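PDB 3UN7: peptidoglycan D,D-transpeptidase PbpA from Mycobacterium tuberculosis, which probably cross-links peptidoglycan as a penicillin-sensitive D,D-transpeptidase, building the mycobacterial cell wall and helping to regulate cell length. Local coordinates for residues Lys196-Ala201 against Ala321-Thr326; Thr396-His401 against Asn433-Leu438. All coordinates share one frame; numbering follows the deposited sequence.

Contact 1 (Lys196-Ala201 against Ala321-Thr326); sequences KVITTA and AEIAAT
Ile323 is the shared partner in this wholly apolar, buried helix-helix contact: all three carbons beyond its CB bear on Val197 or Ile198. Its CG2 branch makes the two closest approaches, lying 3.8 Å from Ile198 CD1 and 3.8 Å from Val197 CG1, so a single methyl is shared by two consecutive residues of 196-201. With CG1 anti to the carbonyl carbon (chi1 -69°), the longer arm of Ile323 is carried to the Ile198 side, where its CD1 meets Ile198 CD1 at 3.9 Å. These two isoleucine side chains cross at about a right angle, methyl against methyl. Val197 meets Ile323 differently, running past it in the opposite direction and touching through CG1 alone. The backbones stay well apart, with Val197 CA and Ile323 CA 8.4 Å from each other, and the gap is spanned by branched side chains. Within the transpeptidase domain the contact joins helix 196-205, which follows the probable nucleophile Ser193, to helix 317-328. Phe249 of helix 245-251 also packs on Val197, while Leu269 and Met272 of helix 266-275 press on Ile198.

Contact 2 (Thr396-His401 against Asn433-Leu438); sequences TGTAEH and NGADRL
The contact sits at the KTG motif of penicillin-binding proteins, here continued as KTGT, whose last two KTG residues are Thr396 and Gly397; Thr398, the next residue, does the touching. These residues lie on strand 393-399, an outermost strand of the five-stranded antiparallel sheet. The other side, 433-438, belongs to the loop between strand 425-431 and helix 446-458, which is probably the β5-α11 loop linked to active-site dynamics in the acylated enzyme. Two separate touches join them, without a hydrogen bond across. In the first, Thr398 CG2 meets Ala435 CB methyl to methyl at 3.7 Å. A chi1 of 63° sets Thr398 OG1 between its backbone N and carbonyl carbon and turns CG2 to the loop. Thr398 is also backbone hydrogen-bonded to Ser193. In this family the backbone N-H groups at these two positions form the oxyanion hole, and probably do so here.

Two residues beyond the end of the strand, at His401, Asn433 OD1 comes obliquely to the imidazole ring, 3.2 Å from His401 CE1. The side chains run about perpendicular, with ring and amide planes 61° apart. His401 NE2 is instead hydrogen-bonded to Pro409 O. His411 stacks on the same imidazole, and His411 ND1 is hydrogen-bonded to the backbone N of Asn433. Further along the loop, Asp436 begins an Asx turn: its OD2 accepts from Leu438 N at 3.0 Å through the anti lone pair, with an N-H...O angle of 156°, and also from Ser439 N.

Contacts 1 and 2 lie in one transpeptidase domain, their centres 18 Å apart and their nearest atoms about 7 Å apart, without touching. What relates them is Ser193, the probable acyl-ester nucleophile. Contact 1 is buried, with the side chain of Val197 about 8 Å from that of Ser193. Contact 2 is at the surface, and there the side chain of Thr398 is about 5 Å from the side chain of Ser193. Segment 196-201 opens with the lysine of the SxxK motif: Lys196 NZ is hydrogen-bonded to Ser252 and Asn254 of the SxN motif. Segment 396-401 brings the end of the KTG motif, so each contact has one segment that carries part of a signature motif of the active site.

Contact 1 (Lys196-Ala201 against Ala321-Thr326)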
# COMPACT_ATOMS: atom_id res chain seq x y z
N LYS A 196 0.69 -12.17 -10.61
CA LYS A 196 1.58 -13.04 -11.38
C LYS A 196 2.99 -13.06 -10.78
O LYS A 196 3.78 -13.96 -11.05
CB LYS A 196 1.62 -12.64 -12.85
CG LYS A 196 0.27 -12.66 -13.53
CD LYS A 196 0.33 -12.03 -14.92
CE LYS A 196 -1.02 -12.10 -15.62
NZ LYS A 196 -1.05 -11.18 -16.80
N VAL A 197 3.31 -12.07 -9.95
CA VAL A 197 4.55 -12.11 -9.18
C VAL A 197 4.52 -13.30 -8.21
O VAL A 197 5.51 -14.02 -8.07
CB VAL A 197 4.78 -10.78 -8.41
CG1 VAL A 197 5.95 -10.91 -7.45
CG2 VAL A 197 5.01 -9.62 -9.39
N ILE A 198 3.38 -13.52 -7.56
CA ILE A 198 3.25 -14.62 -6.61
C ILE A 198 3.19 -15.96 -7.35
O ILE A 198 3.85 -16.93 -6.94
CB ILE A 198 2.03 -14.43 -5.68
CG1 ILE A 198 2.14 -13.11 -4.89
CG2 ILE A 198 1.85 -15.62 -4.74
CD1 ILE A 198 3.48 -12.87 -4.19
N THR A 199 2.43 -16.01 -8.43
CA THR A 199 2.32 -17.22 -9.23
C THR A 199 3.71 -17.63 -9.73
O THR A 199 4.07 -18.81 -9.66
CB THR A 199 1.35 -17.03 -10.43
OG1 THR A 199 0.08 -16.58 -9.95
CG2 THR A 199 1.17 -18.35 -11.23
N THR A 200 4.47 -16.66 -10.22
CA THR A 200 5.83 -16.91 -10.71
C THR A 200 6.76 -17.39 -9.59
O THR A 200 7.51 -18.35 -9.79
CB THR A 200 6.43 -15.65 -11.38
OG1 THR A 200 5.53 -15.19 -12.40
CG2 THR A 200 7.81 -15.93 -12.00
N ALA A 201 6.70 -16.72 -8.44
CA ALA A 201 7.47 -17.10 -7.26
C ALA A 201 7.18 -18.55 -6.86
O ALA A 201 8.11 -19.32 -6.59
CB ALA A 201 7.17 -16.15 -6.09
N ALA A 321 2.65 -3.40 -1.85
CA ALA A 321 3.96 -2.73 -1.66
C ALA A 321 4.94 -3.65 -0.95
O ALA A 321 6.13 -3.67 -1.28
CB ALA A 321 3.83 -1.41 -0.87
N GLU A 322 4.42 -4.41 0.02
CA GLU A 322 5.22 -5.35 0.82
C GLU A 322 5.81 -6.50 -0.03
O GLU A 322 6.96 -6.92 0.20
CB GLU A 322 4.36 -5.92 1.96
CG GLU A 322 4.96 -5.76 3.36
CD GLU A 322 3.99 -6.13 4.49
OE1 GLU A 322 2.85 -5.61 4.48
OE2 GLU A 322 4.36 -6.93 5.39
N ILE A 323 5.03 -7.02 -0.97
CA ILE A 323 5.55 -8.03 -1.92
C ILE A 323 6.74 -7.47 -2.68
O ILE A 323 7.81 -8.10 -2.75
CB ILE A 323 4.46 -8.52 -2.91
CG1 ILE A 323 3.41 -9.35 -2.16
CG2 ILE A 323 5.05 -9.37 -4.04
CD1 ILE A 323 2.09 -9.45 -2.90
N ALA A 324 6.58 -6.26 -3.21
CA ALA A 324 7.66 -5.58 -3.92
C ALA A 324 8.87 -5.32 -2.99
O ALA A 324 10.03 -5.54 -3.39
CB ALA A 324 7.15 -4.27 -4.57
N ALA A 325 8.61 -4.87 -1.76
CA ALA A 325 9.67 -4.59 -0.76
C ALA A 325 10.43 -5.87 -0.37
O ALA A 325 11.64 -5.86 -0.21
CB ALA A 325 9.06 -3.95 0.48
N THR A 326 9.69 -6.96 -0.20
CA THR A 326 10.27 -8.27 0.09
C THR A 326 11.25 -8.75 -1.00
O THR A 326 12.38 -9.14 -0.69
CB THR A 326 9.13 -9.31 0.35
OG1 THR A 326 8.40 -8.89 1.51
CG2 THR A 326 9.68 -10.72 0.60

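Contact 2 (Thr396-His401 against Asn433-Leu438)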
# COMPACT_ATOMS: atom_id res chain seq x y z
N THR A 396 3.16 -3.87 -13.79
CA THR A 396 1.92 -3.10 -13.95
C THR A 396 0.81 -4.00 -14.43
O THR A 396 1.03 -4.88 -15.27
CB THR A 396 2.07 -1.82 -14.85
OG1 THR A 396 1.52 -2.04 -16.15
CG2 THR A 396 3.49 -1.38 -14.99
N GLY A 397 -0.38 -3.84 -13.87
CA GLY A 397 -1.50 -4.65 -14.33
C GLY A 397 -2.85 -4.04 -14.05
O GLY A 397 -2.95 -2.92 -13.52
N THR A 398 -3.89 -4.77 -14.43
CA THR A 398 -5.25 -4.38 -14.17
C THR A 398 -5.89 -5.47 -13.33
O THR A 398 -5.36 -6.58 -13.25
CB THR A 398 -6.09 -4.24 -15.45
OG1 THR A 398 -6.17 -5.51 -16.09
CG2 THR A 398 -5.46 -3.27 -16.40
N ALA A 399 -7.02 -5.13 -12.72
CA ALA A 399 -7.77 -6.04 -11.88
C ALA A 399 -9.26 -5.79 -12.03
O ALA A 399 -9.74 -4.71 -11.69
CB ALA A 399 -7.35 -5.87 -10.42
N GLU A 400 -9.97 -6.78 -12.56
CA GLU A 400 -11.44 -6.77 -12.60
C GLU A 400 -12.00 -6.82 -11.18
O GLU A 400 -11.35 -7.34 -10.28
CB GLU A 400 -11.96 -7.95 -13.43
CG GLU A 400 -11.53 -7.91 -14.88
CD GLU A 400 -12.35 -8.83 -15.79
OE1 GLU A 400 -13.11 -9.70 -15.27
OE2 GLU A 400 -12.25 -8.67 -17.02
N HIS A 401 -13.21 -6.28 -10.99
CA HIS A 401 -13.80 -6.19 -9.65
C HIS A 401 -15.32 -6.08 -9.68
O HIS A 401 -15.91 -5.78 -10.72
CB HIS A 401 -13.22 -4.99 -8.87
CG HIS A 401 -13.39 -3.68 -9.58
ND1 HIS A 401 -14.38 -2.78 -9.25
CD2 HIS A 401 -12.72 -3.14 -10.62
CE1 HIS A 401 -14.30 -1.73 -10.05
NE2 HIS A 401 -13.30 -1.92 -10.90
N ASN A 433 -10.65 1.85 -10.84
CA ASN A 433 -11.27 2.05 -12.15
C ASN A 433 -10.34 2.75 -13.15
O ASN A 433 -10.80 3.39 -14.09
CB ASN A 433 -12.61 2.79 -12.02
CG ASN A 433 -13.69 1.92 -11.37
OD1 ASN A 433 -13.47 1.33 -10.33
ND2 ASN A 433 -14.87 1.85 -12.00
N GLY A 434 -9.04 2.63 -12.94
CA GLY A 434 -8.04 3.38 -13.69
C GLY A 434 -7.54 2.64 -14.92
O GLY A 434 -6.71 3.16 -15.67
N ALA A 435 -8.04 1.42 -15.12
CA ALA A 435 -7.61 0.59 -16.24
C ALA A 435 -7.81 1.21 -17.62
O ALA A 435 -8.81 1.88 -17.91
CB ALA A 435 -8.24 -0.79 -16.19
N ASP A 436 -6.81 0.91 -18.44
CA ASP A 436 -6.55 1.29 -19.83
C ASP A 436 -7.22 0.30 -20.78
O ASP A 436 -7.49 -0.83 -20.40
CB ASP A 436 -5.05 1.05 -19.97
CG ASP A 436 -4.36 2.07 -20.76
OD1 ASP A 436 -3.57 2.80 -20.12
OD2 ASP A 436 -4.55 2.10 -21.99
N ARG A 437 -7.45 0.70 -22.04
CA ARG A 437 -7.82 -0.28 -23.07
C ARG A 437 -6.82 -0.36 -24.25
O ARG A 437 -7.00 -1.16 -25.18
CB ARG A 437 -9.24 -0.04 -23.59
CG ARG A 437 -10.38 -0.51 -22.67
CD ARG A 437 -11.67 0.23 -23.03
NE ARG A 437 -12.90 -0.44 -22.60
CZ ARG A 437 -13.41 -1.55 -23.14
NH1 ARG A 437 -14.54 -2.05 -22.67
NH2 ARG A 437 -12.78 -2.18 -24.13
N LEU A 438 -5.77 0.46 -24.20
CA LEU A 438 -4.80 0.55 -25.30
C LEU A 438 -3.38 0.14 -24.94
O LEU A 438 -2.66 -0.43 -25.77
CB LEU A 438 -4.79 1.96 -25.91
CG LEU A 438 -5.90 2.44 -26.86
CD1 LEU A 438 -6.45 1.32 -27.74
CD2 LEU A 438 -7.02 3.09 -26.08